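PDB 3Q6A: activator of Hsp90 ATPase homologue 1/2-like C-terminal domain-containing protein, which is of unknown function but belongs to the AHA1 family, whose Bet v 1-like helix-grip fold is consistent with binding a small hydrophobic ligand. Local coordinates for residues G73-F81 against V90-D98. Numbering follows the deposited sequence.
Sequences GAHPITIQF and VTTTEKDFD
The His75 ring lies flat against the ring of Phe97 in an offset stack, centroids 4.2 Å apart and planes only 11° from parallel, with Phe97 CZ over the centre of the imidazole. Chi1 of -68° carries the imidazole across toward the chain at Lys95, and chi2 of -64° turns ND1 to Lys95 O for a bent hydrogen bond of 3.0 Å; stack and bond together probably restrict the ring's rotation. Just past the end of strand 90-94, Lys95 N still gives a nearly straight bond to Pro76 O (2.9 Å); within the antiparallel strands, Thr78 with Thr93 and Gln80 with Thr91 form hydrogen-bonded pairs of two bonds each. On the face bearing Thr78, Gln80, Thr91 and Thr93, one water is gripped by four partners: it accepts from Gln80 NE2 (2.7 Å), donates to Thr91 O (2.8 Å) and meets Thr78 OG1 and Thr93 OG1, tying polar side chains to the backbone. The other face is mostly apolar. The side chains of Ile79 and Val90 lie side by side, Ile79 CG2 3.9 Å from Val90 CG1, and Ile77 lies beside Glu94, Ile77 CG1 4.0 Å from Glu94 CG; Glu94 OE1 accepts from Trp112 NE1. This hairpin lies within the curved antiparallel sheet, between strands 67-72 and 3-9, and its apolar face packs on helix 13-21 through Phe81, Ile79 and Val90 and on the long helix 102-125 through Ile77 and Thr92, as in a helix-grip fold.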
loop_
_atom_site.group_PDB
_atom_site.type_symbol
_atom_site.label_atom_id
_atom_site.label_comp_id
_atom_site.label_asym_id
_atom_site.label_seq_id
_atom_site.Cartn_x
_atom_site.Cartn_y
_atom_site.Cartn_z
ATOM N N GLY D 73 -6.948 -14.901 14.299
ATOM C CA GLY D 73 -7.919 -14.131 15.059
ATOM C C GLY D 73 -9.329 -14.559 14.742
ATOM O O GLY D 73 -10.275 -13.772 14.845
ATOM N N ALA D 74 -9.473 -15.824 14.350
ATOM C CA ALA D 74 -10.766 -16.406 14.005
ATOM C C ALA D 74 -11.297 -15.897 12.668
ATOM O O ALA D 74 -12.464 -16.101 12.335
ATOM C CB ALA D 74 -11.783 -16.151 15.118
ATOM N N HIS D 75 -10.437 -15.224 11.907
ATOM C CA HIS D 75 -10.828 -14.721 10.587
ATOM C C HIS D 75 -10.200 -15.593 9.496
ATOM O O HIS D 75 -8.978 -15.662 9.384
ATOM C CB HIS D 75 -10.347 -13.277 10.387
ATOM C CG HIS D 75 -11.044 -12.282 11.260
ATOM N ND1 HIS D 75 -12.392 -12.018 11.158
ATOM C CD2 HIS D 75 -10.588 -11.523 12.284
ATOM C CE1 HIS D 75 -12.740 -11.142 12.082
ATOM N NE2 HIS D 75 -11.663 -10.825 12.780
ATOM N N PRO D 76 -11.030 -16.280 8.691
ATOM C CA PRO D 76 -10.500 -17.131 7.616
ATOM C C PRO D 76 -9.712 -16.254 6.640
ATOM O O PRO D 76 -10.128 -15.137 6.330
ATOM C CB PRO D 76 -11.766 -17.696 6.965
ATOM C CG PRO D 76 -12.736 -17.752 8.111
ATOM C CD PRO D 76 -12.490 -16.439 8.820
ATOM N N ILE D 77 -8.583 -16.758 6.161
ATOM C CA ILE D 77 -7.754 -16.006 5.223
ATOM C C ILE D 77 -7.306 -16.901 4.063
ATOM O O ILE D 77 -6.975 -18.073 4.258
ATOM C CB ILE D 77 -6.504 -15.453 5.915
ATOM C CG1 ILE D 77 -6.902 -14.339 6.897
ATOM C CG2 ILE D 77 -5.510 -14.938 4.880
ATOM C CD1 ILE D 77 -5.733 -13.839 7.732
ATOM N N THR D 78 -7.314 -16.334 2.860
ATOM C CA THR D 78 -6.871 -17.051 1.670
ATOM C C THR D 78 -6.056 -16.081 0.833
ATOM O O THR D 78 -6.398 -14.896 0.732
ATOM C CB THR D 78 -8.047 -17.538 0.797
ATOM O OG1 THR D 78 -8.844 -16.416 0.411
ATOM C CG2 THR D 78 -8.907 -18.537 1.547
ATOM N N ILE D 79 -4.954 -16.586 0.284
ATOM C CA ILE D 79 -4.086 -15.811 -0.582
ATOM C C ILE D 79 -4.100 -16.593 -1.884
ATOM O O ILE D 79 -3.617 -17.720 -1.932
ATOM C CB ILE D 79 -2.678 -15.731 -0.025
ATOM C CG1 ILE D 79 -2.721 -15.094 1.381
ATOM C CG2 ILE D 79 -1.814 -14.881 -0.946
ATOM C CD1 ILE D 79 -1.374 -14.996 2.064
ATOM N N GLN D 80 -4.697 -16.008 -2.920
ATOM C CA GLN D 80 -4.823 -16.686 -4.216
ATOM C C GLN D 80 -3.904 -16.067 -5.245
ATOM O O GLN D 80 -3.583 -14.887 -5.157
ATOM C CB GLN D 80 -6.258 -16.589 -4.716
ATOM C CG GLN D 80 -7.298 -17.065 -3.723
ATOM C CD GLN D 80 -8.701 -16.927 -4.262
ATOM O OE1 GLN D 80 -9.076 -17.606 -5.219
ATOM N NE2 GLN D 80 -9.484 -16.047 -3.661
ATOM N N PHE D 81 -3.486 -16.873 -6.219
ATOM C CA PHE D 81 -2.603 -16.413 -7.279
ATOM C C PHE D 81 -3.192 -16.802 -8.637
ATOM O O PHE D 81 -3.370 -17.987 -8.916
ATOM C CB PHE D 81 -1.213 -17.033 -7.116
ATOM C CG PHE D 81 -0.654 -16.935 -5.720
ATOM C CD1 PHE D 81 -1.178 -17.712 -4.689
ATOM C CD2 PHE D 81 0.387 -16.056 -5.427
ATOM C CE1 PHE D 81 -0.678 -17.612 -3.386
ATOM C CE2 PHE D 81 0.897 -15.945 -4.132
ATOM C CZ PHE D 81 0.361 -16.727 -3.107
ATOM N N VAL D 90 -2.472 -11.182 -7.308
ATOM C CA VAL D 90 -2.598 -11.813 -6.000
ATOM C C VAL D 90 -3.878 -11.274 -5.373
ATOM O O VAL D 90 -4.143 -10.070 -5.406
ATOM C CB VAL D 90 -1.413 -11.460 -5.074
ATOM C CG1 VAL D 90 -1.561 -12.206 -3.730
ATOM C CG2 VAL D 90 -0.100 -11.803 -5.743
ATOM N N THR D 91 -4.688 -12.158 -4.812
ATOM C CA THR D 91 -5.914 -11.724 -4.193
ATOM C C THR D 91 -5.922 -12.184 -2.754
ATOM O O THR D 91 -5.949 -13.385 -2.497
ATOM C CB THR D 91 -7.142 -12.318 -4.895
ATOM O OG1 THR D 91 -7.106 -11.972 -6.284
ATOM C CG2 THR D 91 -8.421 -11.765 -4.285
ATOM N N THR D 92 -5.870 -11.237 -1.819
ATOM C CA THR D 92 -5.916 -11.598 -0.404
ATOM C C THR D 92 -7.355 -11.404 0.065
ATOM O O THR D 92 -8.024 -10.442 -0.312
ATOM C CB THR D 92 -4.961 -10.726 0.470
ATOM O OG1 THR D 92 -5.241 -9.338 0.254
ATOM C CG2 THR D 92 -3.504 -11.011 0.142
ATOM N N THR D 93 -7.839 -12.344 0.870
ATOM C CA THR D 93 -9.186 -12.263 1.401
ATOM C C THR D 93 -9.169 -12.600 2.889
ATOM O O THR D 93 -8.699 -13.670 3.290
ATOM C CB THR D 93 -10.145 -13.244 0.698
ATOM O OG1 THR D 93 -10.267 -12.895 -0.687
ATOM C CG2 THR D 93 -11.517 -13.182 1.341
ATOM N N GLU D 94 -9.640 -11.665 3.706
ATOM C CA GLU D 94 -9.716 -11.892 5.155
ATOM C C GLU D 94 -11.201 -11.741 5.447
ATOM O O GLU D 94 -11.766 -10.653 5.356
ATOM C CB GLU D 94 -8.877 -10.869 5.930
ATOM C CG GLU D 94 -9.056 -11.003 7.440
ATOM C CD GLU D 94 -8.087 -10.157 8.250
ATOM O OE1 GLU D 94 -7.642 -9.098 7.767
ATOM O OE2 GLU D 94 -7.787 -10.556 9.393
ATOM N N LYS D 95 -11.825 -12.860 5.790
ATOM C CA LYS D 95 -13.257 -12.917 5.985
ATOM C C LYS D 95 -13.830 -12.672 7.361
ATOM O O LYS D 95 -13.140 -12.780 8.375
ATOM C CB LYS D 95 -13.766 -14.280 5.509
ATOM C CG LYS D 95 -13.251 -14.673 4.144
ATOM C CD LYS D 95 -13.681 -16.083 3.781
ATOM C CE LYS D 95 -13.246 -16.426 2.366
ATOM N NZ LYS D 95 -13.748 -17.769 1.973
ATOM N N ASP D 96 -15.127 -12.371 7.335
ATOM C CA ASP D 96 -15.968 -12.146 8.499
ATOM C C ASP D 96 -15.679 -10.916 9.352
ATOM O O ASP D 96 -14.956 -10.983 10.347
ATOM C CB ASP D 96 -15.975 -13.414 9.360
ATOM C CG ASP D 96 -16.254 -14.675 8.538
ATOM O OD1 ASP D 96 -17.198 -14.664 7.717
ATOM O OD2 ASP D 96 -15.530 -15.679 8.714
ATOM N N PHE D 97 -16.279 -9.798 8.950
ATOM C CA PHE D 97 -16.140 -8.523 9.652
ATOM C C PHE D 97 -17.493 -7.824 9.694
ATOM O O PHE D 97 -18.379 -8.134 8.899
ATOM C CB PHE D 97 -15.137 -7.623 8.932
ATOM C CG PHE D 97 -13.709 -8.045 9.104
ATOM C CD1 PHE D 97 -12.985 -7.644 10.217
ATOM C CD2 PHE D 97 -13.086 -8.838 8.152
ATOM C CE1 PHE D 97 -11.661 -8.019 10.378
ATOM C CE2 PHE D 97 -11.760 -9.221 8.303
ATOM C CZ PHE D 97 -11.043 -8.811 9.421
ATOM N N ASP D 98 -17.643 -6.877 10.615
ATOM C CA ASP D 98 -18.889 -6.129 10.756
ATOM C C ASP D 98 -18.683 -4.671 10.358
ATOM O O ASP D 98 -17.552 -4.186 10.309
ATOM C CB ASP D 98 -19.392 -6.210 12.204
HETATM O O HOH W 1 -8.337 -14.563 -1.769
#